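Long-range contact in restriction endonuclease AspBHI (Azoarcus sp., PDB 4OC8), which probably binds DNA and cuts it as an endonuclease whose action depends on DNA modification: residues Val12-Lys24 with Leu123-Arg137. Numbering follows the deposited sequence.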
ATOM      1  N   VAL A  12      41.055   4.793   8.753  1.00 59.33           N
ATOM      2  CA  VAL A  12      39.988   3.888   8.325  1.00 56.30           C
ATOM      3  C   VAL A  12      39.012   4.529   7.321  1.00 48.58           C
ATOM      4  O   VAL A  12      38.779   5.735   7.339  1.00 42.76           O
ATOM      5  CB  VAL A  12      39.226   3.309   9.548  1.00 52.58           C
ATOM      6  CG1 VAL A  12      38.435   4.396  10.252  1.00 55.93           C
ATOM      7  CG2 VAL A  12      38.319   2.163   9.136  1.00 62.86           C
ATOM      8  N   ASP A  13      38.465   3.709   6.429  1.00 53.13           N
ATOM      9  CA  ASP A  13      37.462   4.159   5.471  1.00 53.44           C
ATOM     10  C   ASP A  13      36.099   4.382   6.133  1.00 50.01           C
ATOM     11  O   ASP A  13      35.912   4.086   7.315  1.00 42.74           O
ATOM     12  CB  ASP A  13      37.324   3.141   4.334  1.00 43.37           C
ATOM     13  CG  ASP A  13      38.387   3.308   3.267  1.00 49.56           C
ATOM     14  OD1 ASP A  13      38.829   4.461   3.063  1.00 50.22           O
ATOM     15  OD2 ASP A  13      38.775   2.296   2.636  1.00 36.05           O
ATOM     16  N   LEU A  14      35.151   4.904   5.360  1.00 40.82           N
ATOM     17  CA  LEU A  14      33.783   5.093   5.830  1.00 41.25           C
ATOM     18  C   LEU A  14      32.931   3.868   5.517  1.00 40.05           C
ATOM     19  O   LEU A  14      32.544   3.651   4.368  1.00 40.02           O
ATOM     20  CB  LEU A  14      33.154   6.330   5.183  1.00 44.44           C
ATOM     21  CG  LEU A  14      33.466   7.708   5.769  1.00 35.82           C
ATOM     22  CD1 LEU A  14      34.923   8.072   5.578  1.00 44.45           C
ATOM     23  CD2 LEU A  14      32.575   8.742   5.121  1.00 36.11           C
ATOM     24  N   ILE A  15      32.631   3.079   6.545  1.00 37.86           N
ATOM     25  CA  ILE A  15      31.920   1.811   6.383  1.00 38.01           C
ATOM     26  C   ILE A  15      30.464   1.908   6.854  1.00 38.12           C
ATOM     27  O   ILE A  15      30.184   2.407   7.946  1.00 34.26           O
ATOM     28  CB  ILE A  15      32.657   0.681   7.139  1.00 39.07           C
ATOM     29  CG1 ILE A  15      34.132   0.653   6.721  1.00 36.46           C
ATOM     30  CG2 ILE A  15      31.985  -0.669   6.900  1.00 24.92           C
ATOM     31  CD1 ILE A  15      35.066   0.075   7.764  1.00 28.34           C
ATOM     32  N   VAL A  16      29.543   1.436   6.020  1.00 33.62           N
ATOM     33  CA  VAL A  16      28.116   1.520   6.320  1.00 35.52           C
ATOM     34  C   VAL A  16      27.770   0.908   7.677  1.00 38.22           C
ATOM     35  O   VAL A  16      28.106  -0.247   7.956  1.00 42.72           O
ATOM     36  CB  VAL A  16      27.268   0.860   5.219  1.00 32.13           C
ATOM     37  CG1 VAL A  16      25.821   0.743   5.660  1.00 31.78           C
ATOM     38  CG2 VAL A  16      27.382   1.652   3.927  1.00 27.67           C
ATOM     39  N   ASP A  17      27.121   1.709   8.518  1.00 37.83           N
ATOM     40  CA  ASP A  17      26.702   1.299   9.860  1.00 40.22           C
ATOM     41  C   ASP A  17      27.861   1.023  10.827  1.00 41.14           C
ATOM     42  O   ASP A  17      27.674   0.385  11.862  1.00 43.62           O
ATOM     43  CB  ASP A  17      25.722   0.119   9.806  1.00 38.37           C
ATOM     44  CG  ASP A  17      24.401   0.485   9.145  1.00 40.67           C
ATOM     45  OD1 ASP A  17      24.167   1.684   8.879  1.00 42.62           O
ATOM     46  OD2 ASP A  17      23.589  -0.429   8.903  1.00 38.10           O
ATOM     47  N   ALA A  18      29.051   1.518  10.498  1.00 43.02           N
ATOM     48  CA  ALA A  18      30.179   1.450  11.424  1.00 40.74           C
ATOM     49  C   ALA A  18      30.140   2.639  12.382  1.00 48.43           C
ATOM     50  O   ALA A  18      29.672   3.724  12.027  1.00 44.38           O
ATOM     51  CB  ALA A  18      31.495   1.411  10.672  1.00 35.27           C
ATOM     52  N   VAL A  19      30.627   2.434  13.600  1.00 48.10           N
ATOM     53  CA  VAL A  19      30.537   3.472  14.618  1.00 49.55           C
ATOM     54  C   VAL A  19      31.858   4.208  14.811  1.00 46.80           C
ATOM     55  O   VAL A  19      32.892   3.606  15.073  1.00 57.94           O
ATOM     56  CB  VAL A  19      30.041   2.909  15.961  1.00 51.09           C
ATOM     57  CG1 VAL A  19      30.123   3.970  17.045  1.00 53.63           C
ATOM     58  CG2 VAL A  19      28.615   2.396  15.818  1.00 48.15           C
ATOM     59  N   TYR A  20      31.799   5.524  14.674  1.00 41.19           N
ATOM     60  CA  TYR A  20      32.963   6.377  14.796  1.00 50.88           C
ATOM     61  C   TYR A  20      32.796   7.284  16.004  1.00 53.11           C
ATOM     62  O   TYR A  20      31.965   8.191  16.005  1.00 56.28           O
ATOM     63  CB  TYR A  20      33.135   7.195  13.519  1.00 49.64           C
ATOM     64  CG  TYR A  20      33.271   6.331  12.288  1.00 44.72           C
ATOM     65  CD1 TYR A  20      32.153   5.879  11.608  1.00 47.10           C
ATOM     66  CD2 TYR A  20      34.520   5.953  11.819  1.00 47.03           C
ATOM     67  CE1 TYR A  20      32.275   5.081  10.488  1.00 46.88           C
ATOM     68  CE2 TYR A  20      34.652   5.159  10.701  1.00 42.65           C
ATOM     69  CZ  TYR A  20      33.526   4.724  10.038  1.00 40.59           C
ATOM     70  OH  TYR A  20      33.650   3.932   8.920  1.00 39.73           O
ATOM     71  N   ALA A  21      33.590   7.023  17.036  1.00 56.63           N
ATOM     72  CA  ALA A  21      33.447   7.698  18.319  1.00 51.85           C
ATOM     73  C   ALA A  21      34.515   8.760  18.532  1.00 66.77           C
ATOM     74  O   ALA A  21      35.623   8.659  18.005  1.00 72.93           O
ATOM     75  CB  ALA A  21      33.494   6.680  19.445  1.00 58.68           C
ATOM     76  N   GLY A  22      34.172   9.778  19.314  1.00 66.90           N
ATOM     77  CA  GLY A  22      35.122  10.808  19.686  1.00 68.58           C
ATOM     78  C   GLY A  22      35.999  10.356  20.837  1.00 78.33           C
ATOM     79  O   GLY A  22      35.787   9.288  21.410  1.00 79.92           O
ATOM     80  N   TYR A  23      36.989  11.174  21.176  1.00 84.13           N
ATOM     81  CA  TYR A  23      37.917  10.861  22.256  1.00 85.65           C
ATOM     82  C   TYR A  23      38.214  12.123  23.058  1.00 96.85           C
ATOM     83  O   TYR A  23      38.075  13.234  22.544  1.00 99.53           O
ATOM     84  CB  TYR A  23      39.217  10.287  21.687  1.00 81.72           C
ATOM     85  CG  TYR A  23      39.866  11.183  20.653  1.00 86.77           C
ATOM     86  CD1 TYR A  23      40.806  12.139  21.023  1.00 89.82           C
ATOM     87  CD2 TYR A  23      39.533  11.079  19.309  1.00 86.39           C
ATOM     88  CE1 TYR A  23      41.395  12.964  20.079  1.00 88.36           C
ATOM     89  CE2 TYR A  23      40.117  11.900  18.360  1.00 78.06           C
ATOM     90  CZ  TYR A  23      41.046  12.839  18.749  1.00 76.71           C
ATOM     91  OH  TYR A  23      41.622  13.653  17.803  1.00 72.18           O
ATOM     92  N   LYS A  24      38.627  11.952  24.310  1.00100.43           N
ATOM     93  CA  LYS A  24      38.962  13.093  25.160  1.00100.55           C
ATOM     94  C   LYS A  24      40.368  13.610  24.870  1.00 91.70           C
ATOM     95  O   LYS A  24      41.329  12.842  24.852  1.00 85.45           O
ATOM     96  CB  LYS A  24      38.811  12.733  26.641  1.00100.39           C
ATOM     97  CG  LYS A  24      37.363  12.586  27.097  1.00106.95           C
ATOM     98  CD  LYS A  24      37.269  12.142  28.549  1.00100.63           C
ATOM     99  CE  LYS A  24      37.975  13.118  29.476  1.00103.61           C
ATOM    100  NZ  LYS A  24      37.867  12.701  30.901  1.00103.48           N
ATOM    101  N   LEU A 123      27.189  12.809   2.829  1.00 29.06           N
ATOM    102  CA  LEU A 123      27.515  11.756   3.783  1.00 35.05           C
ATOM    103  C   LEU A 123      26.579  11.796   4.983  1.00 36.19           C
ATOM    104  O   LEU A 123      26.618  12.734   5.777  1.00 45.30           O
ATOM    105  CB  LEU A 123      28.963  11.888   4.261  1.00 45.38           C
ATOM    106  CG  LEU A 123      30.079  11.809   3.214  1.00 35.46           C
ATOM    107  CD1 LEU A 123      31.417  11.931   3.892  1.00 33.58           C
ATOM    108  CD2 LEU A 123      30.000  10.512   2.435  1.00 31.81           C
ATOM    109  N   VAL A 124      25.749  10.767   5.116  1.00 34.09           N
ATOM    110  CA  VAL A 124      24.773  10.687   6.197  1.00 30.68           C
ATOM    111  C   VAL A 124      25.342  10.017   7.453  1.00 40.28           C
ATOM    112  O   VAL A 124      25.931   8.936   7.383  1.00 36.76           O
ATOM    113  CB  VAL A 124      23.526   9.905   5.742  1.00 32.49           C
ATOM    114  CG1 VAL A 124      22.466   9.900   6.829  1.00 27.19           C
ATOM    115  CG2 VAL A 124      22.976  10.497   4.453  1.00 34.39           C
ATOM    116  N   PHE A 125      25.167  10.670   8.599  1.00 38.57           N
ATOM    117  CA  PHE A 125      25.533  10.088   9.888  1.00 38.42           C
ATOM    118  C   PHE A 125      24.358  10.197  10.851  1.00 47.42           C
ATOM    119  O   PHE A 125      23.566  11.135  10.764  1.00 47.01           O
ATOM    120  CB  PHE A 125      26.732  10.817  10.496  1.00 39.10           C
ATOM    121  CG  PHE A 125      28.027  10.583   9.779  1.00 39.67           C
ATOM    122  CD1 PHE A 125      28.413  11.405   8.731  1.00 39.12           C
ATOM    123  CD2 PHE A 125      28.872   9.555  10.167  1.00 41.03           C
ATOM    124  CE1 PHE A 125      29.616  11.199   8.072  1.00 41.78           C
ATOM    125  CE2 PHE A 125      30.074   9.343   9.513  1.00 37.81           C
ATOM    126  CZ  PHE A 125      30.449  10.167   8.465  1.00 38.26           C
ATOM    127  N   THR A 126      24.242   9.244  11.772  1.00 50.60           N
ATOM    128  CA  THR A 126      23.256   9.356  12.847  1.00 43.99           C
ATOM    129  C   THR A 126      23.940   9.222  14.204  1.00 51.04           C
ATOM    130  O   THR A 126      24.826   8.399  14.370  1.00 57.45           O
ATOM    131  CB  THR A 126      22.119   8.312  12.722  1.00 42.66           C
ATOM    132  OG1 THR A 126      22.664   6.986  12.750  1.00 43.14           O
ATOM    133  CG2 THR A 126      21.345   8.516  11.434  1.00 39.77           C
ATOM    134  N   THR A 127      23.534  10.031  15.175  1.00 57.05           N
ATOM    135  CA  THR A 127      24.177  10.001  16.485  1.00 66.03           C
ATOM    136  C   THR A 127      23.734   8.798  17.307  1.00 73.44           C
ATOM    137  O   THR A 127      22.540   8.516  17.410  1.00 65.11           O
ATOM    138  CB  THR A 127      23.876  11.268  17.297  1.00 62.05           C
ATOM    139  OG1 THR A 127      22.492  11.281  17.663  1.00 74.27           O
ATOM    140  CG2 THR A 127      24.195  12.510  16.487  1.00 55.44           C
ATOM    141  N   GLU A 128      24.705   8.090  17.881  1.00 81.37           N
ATOM    142  CA  GLU A 128      24.424   7.029  18.842  1.00 88.40           C
ATOM    143  C   GLU A 128      24.225   7.662  20.218  1.00 97.76           C
ATOM    144  O   GLU A 128      23.645   7.052  21.122  1.00 94.97           O
ATOM    145  CB  GLU A 128      25.565   6.007  18.882  1.00 83.38           C
ATOM    146  CG  GLU A 128      25.809   5.272  17.568  1.00 64.69           C
ATOM    147  CD  GLU A 128      24.655   4.372  17.177  1.00 74.80           C
ATOM    148  OE1 GLU A 128      24.604   3.223  17.668  1.00 67.33           O
ATOM    149  OE2 GLU A 128      23.798   4.815  16.377  1.00 74.03           O
ATOM    150  N   ALA A 129      24.726   8.889  20.356  1.00 94.93           N
ATOM    151  CA  ALA A 129      24.517   9.721  21.543  1.00105.97           C
ATOM    152  C   ALA A 129      25.119   9.176  22.845  1.00111.31           C
ATOM    153  O   ALA A 129      24.580   9.406  23.927  1.00116.37           O
ATOM    154  CB  ALA A 129      23.029  10.052  21.721  1.00 99.56           C
ATOM    155  N   THR A 130      26.230   8.454  22.735  1.00105.93           N
ATOM    156  CA  THR A 130      27.058   8.137  23.895  1.00111.68           C
ATOM    157  C   THR A 130      28.278   9.054  23.868  1.00105.57           C
ATOM    158  O   THR A 130      29.271   8.770  23.195  1.00 97.45           O
ATOM    159  CB  THR A 130      27.506   6.653  23.924  1.00104.76           C
ATOM    160  OG1 THR A 130      28.895   6.575  24.275  1.00 88.07           O
ATOM    161  CG2 THR A 130      27.292   5.992  22.568  1.00 84.99           C
ATOM    162  N   GLY A 131      28.202  10.152  24.610  1.00 93.45           N
ATOM    163  CA  GLY A 131      29.154  11.229  24.431  1.00104.66           C
ATOM    164  C   GLY A 131      28.935  11.768  23.033  1.00101.29           C
ATOM    165  O   GLY A 131      27.813  12.122  22.676  1.00104.52           O
ATOM    166  N   ARG A 132      29.992  11.811  22.229  1.00 91.12           N
ATOM    167  CA  ARG A 132      29.861  12.239  20.843  1.00 82.97           C
ATOM    168  C   ARG A 132      30.320  11.138  19.882  1.00 81.45           C
ATOM    169  O   ARG A 132      31.511  10.993  19.609  1.00 76.61           O
ATOM    170  CB  ARG A 132      30.652  13.525  20.605  1.00 67.35           C
ATOM    171  CG  ARG A 132      30.254  14.288  19.357  1.00 69.26           C
ATOM    172  CD  ARG A 132      31.013  15.603  19.269  1.00 77.35           C
ATOM    173  NE  ARG A 132      30.504  16.473  18.212  1.00 80.79           N
ATOM    174  CZ  ARG A 132      29.522  17.354  18.378  1.00 88.11           C
ATOM    175  NH1 ARG A 132      28.936  17.479  19.561  1.00 83.91           N
ATOM    176  NH2 ARG A 132      29.123  18.109  17.362  1.00 86.96           N
ATOM    177  N   THR A 133      29.368  10.355  19.383  1.00 72.96           N
ATOM    178  CA  THR A 133      29.668   9.276  18.444  1.00 62.66           C
ATOM    179  C   THR A 133      28.678   9.274  17.286  1.00 69.81           C
ATOM    180  O   THR A 133      27.533   9.704  17.435  1.00 70.39           O
ATOM    181  CB  THR A 133      29.594   7.897  19.114  1.00 64.13           C
ATOM    182  OG1 THR A 133      28.228   7.579  19.394  1.00 85.27           O
ATOM    183  CG2 THR A 133      30.385   7.876  20.402  1.00 70.09           C
ATOM    184  N   PHE A 134      29.117   8.775  16.135  1.00 60.94           N
ATOM    185  CA  PHE A 134      28.272   8.766  14.949  1.00 57.04           C
ATOM    186  C   PHE A 134      28.350   7.444  14.202  1.00 49.70           C
ATOM    187  O   PHE A 134      29.428   6.919  13.972  1.00 55.06           O
ATOM    188  CB  PHE A 134      28.671   9.897  14.005  1.00 48.28           C
ATOM    189  CG  PHE A 134      28.591  11.259  14.625  1.00 57.75           C
ATOM    190  CD1 PHE A 134      29.662  11.779  15.329  1.00 59.91           C
ATOM    191  CD2 PHE A 134      27.445  12.024  14.498  1.00 63.63           C
ATOM    192  CE1 PHE A 134      29.592  13.033  15.899  1.00 61.84           C
ATOM    193  CE2 PHE A 134      27.371  13.282  15.062  1.00 66.02           C
ATOM    194  CZ  PHE A 134      28.446  13.786  15.765  1.00 66.77           C
ATOM    195  N   ARG A 135      27.194   6.917  13.822  1.00 43.13           N
ATOM    196  CA  ARG A 135      27.124   5.765  12.941  1.00 50.24           C
ATOM    197  C   ARG A 135      26.942   6.241  11.500  1.00 50.11           C
ATOM    198  O   ARG A 135      25.971   6.938  11.183  1.00 50.49           O
ATOM    199  CB  ARG A 135      25.971   4.847  13.351  1.00 46.67           C
ATOM    200  CG  ARG A 135      25.847   3.588  12.514  1.00 48.75           C
ATOM    201  CD  ARG A 135      24.662   2.754  12.959  1.00 46.83           C
ATOM    202  NE  ARG A 135      24.789   2.347  14.354  1.00 54.77           N
ATOM    203  CZ  ARG A 135      25.233   1.159  14.748  1.00 57.78           C
ATOM    204  NH1 ARG A 135      25.584   0.250  13.850  1.00 62.72           N
ATOM    205  NH2 ARG A 135      25.317   0.876  16.041  1.00 58.76           N
ATOM    206  N   PHE A 136      27.887   5.873  10.636  1.00 41.15           N
ATOM    207  CA  PHE A 136      27.813   6.219   9.222  1.00 39.54           C
ATOM    208  C   PHE A 136      26.714   5.411   8.545  1.00 40.40           C
ATOM    209  O   PHE A 136      26.708   4.182   8.606  1.00 35.92           O
ATOM    210  CB  PHE A 136      29.156   5.972   8.531  1.00 38.09           C
ATOM    211  CG  PHE A 136      29.144   6.277   7.059  1.00 33.82           C
ATOM    212  CD1 PHE A 136      29.019   7.582   6.608  1.00 31.23           C
ATOM    213  CD2 PHE A 136      29.259   5.262   6.126  1.00 35.29           C
ATOM    214  CE1 PHE A 136      29.002   7.866   5.260  1.00 29.96           C
ATOM    215  CE2 PHE A 136      29.244   5.542   4.773  1.00 39.23           C
ATOM    216  CZ  PHE A 136      29.117   6.847   4.342  1.00 34.70           C
ATOM    217  N   ARG A 137      25.781   6.107   7.903  1.00 36.89           N
ATOM    218  CA  ARG A 137      24.600   5.459   7.347  1.00 36.99           C
ATOM    219  C   ARG A 137      24.688   5.249   5.845  1.00 36.95           C
ATOM    220  O   ARG A 137      23.937   4.454   5.278  1.00 40.01           O
ATOM    221  CB  ARG A 137      23.337   6.248   7.696  1.00 33.42           C
ATOM    222  CG  ARG A 137      22.984   6.214   9.174  1.00 39.14           C
ATOM    223  CD  ARG A 137      23.209   4.835   9.763  1.00 40.05           C
ATOM    224  NE  ARG A 137      22.528   4.664  11.041  1.00 58.24           N
ATOM    225  CZ  ARG A 137      21.503   3.841  11.239  1.00 58.40           C
ATOM    226  NH1 ARG A 137      21.043   3.101  10.239  1.00 50.00           N
ATOM    227  NH2 ARG A 137      20.943   3.751  12.438  1.00 66.92           N
TER
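Phe136 carries its CG opposite the backbone N (chi1 179°), which turns one face of the ring toward Leu14; the backbone of Leu14 puts CB over the ring centre, 4.1 Å from the centroid and 12° off the normal. This is a CH-pi contact over the face. With CG of Leu14 beside its own N, CD2 reaches Phe136 CE1 and extends the apolar cluster to CD1 of Leu123 at 3.6 Å, the Leu14 and Leu123 side chains crossing at about a right angle, while the ring edge of Phe136 faces Ile15 O and Val16 N. Tyr20 runs alongside Phe136, CE1 against CB, and its hydroxyl links two backbone groups of 12-24: it gives a hydrogen bond to Asp13 O, and Tyr20 OH receives one from Ile15 N at 2.7 Å. Leu37 of helix 34-37 packs against both Leu14 and Tyr20.

The backbones form a roughly antiparallel pairing of strands 19-21 and 133-137 in the large mixed sheet of the N-terminal, PUA-clan region. Tyr20 and Phe134 are a hydrogen-bonded pair, with Tyr20 N to Phe134 O at 2.8 Å and nearly straight (171°). The ladder continues through Gly22 N to Arg132 O and Phe136 N to Ala18 O, beside the type II turn from Ile15 to Ala18.

On the face bearing Val19, Ala21, Thr133 and Arg135, Val19 CG2 sits 3.6 Å above the guanidinium plane of Arg135, offset toward the rim. Arg135 NH2 makes a salt bridge to Glu128 OE1 at 2.9 Å; OE1 lies in the guanidinium plane, while NH2 approaches it from above the carboxylate plane. Asp17 OD1 has a long charge interaction with Arg137 NH1 (3.7 Å): carboxylate and guanidinium planes are nearly perpendicular, and OD1 lies well out of the latter, so no N-H points at it; its stronger partner is Arg164 of the second subunit.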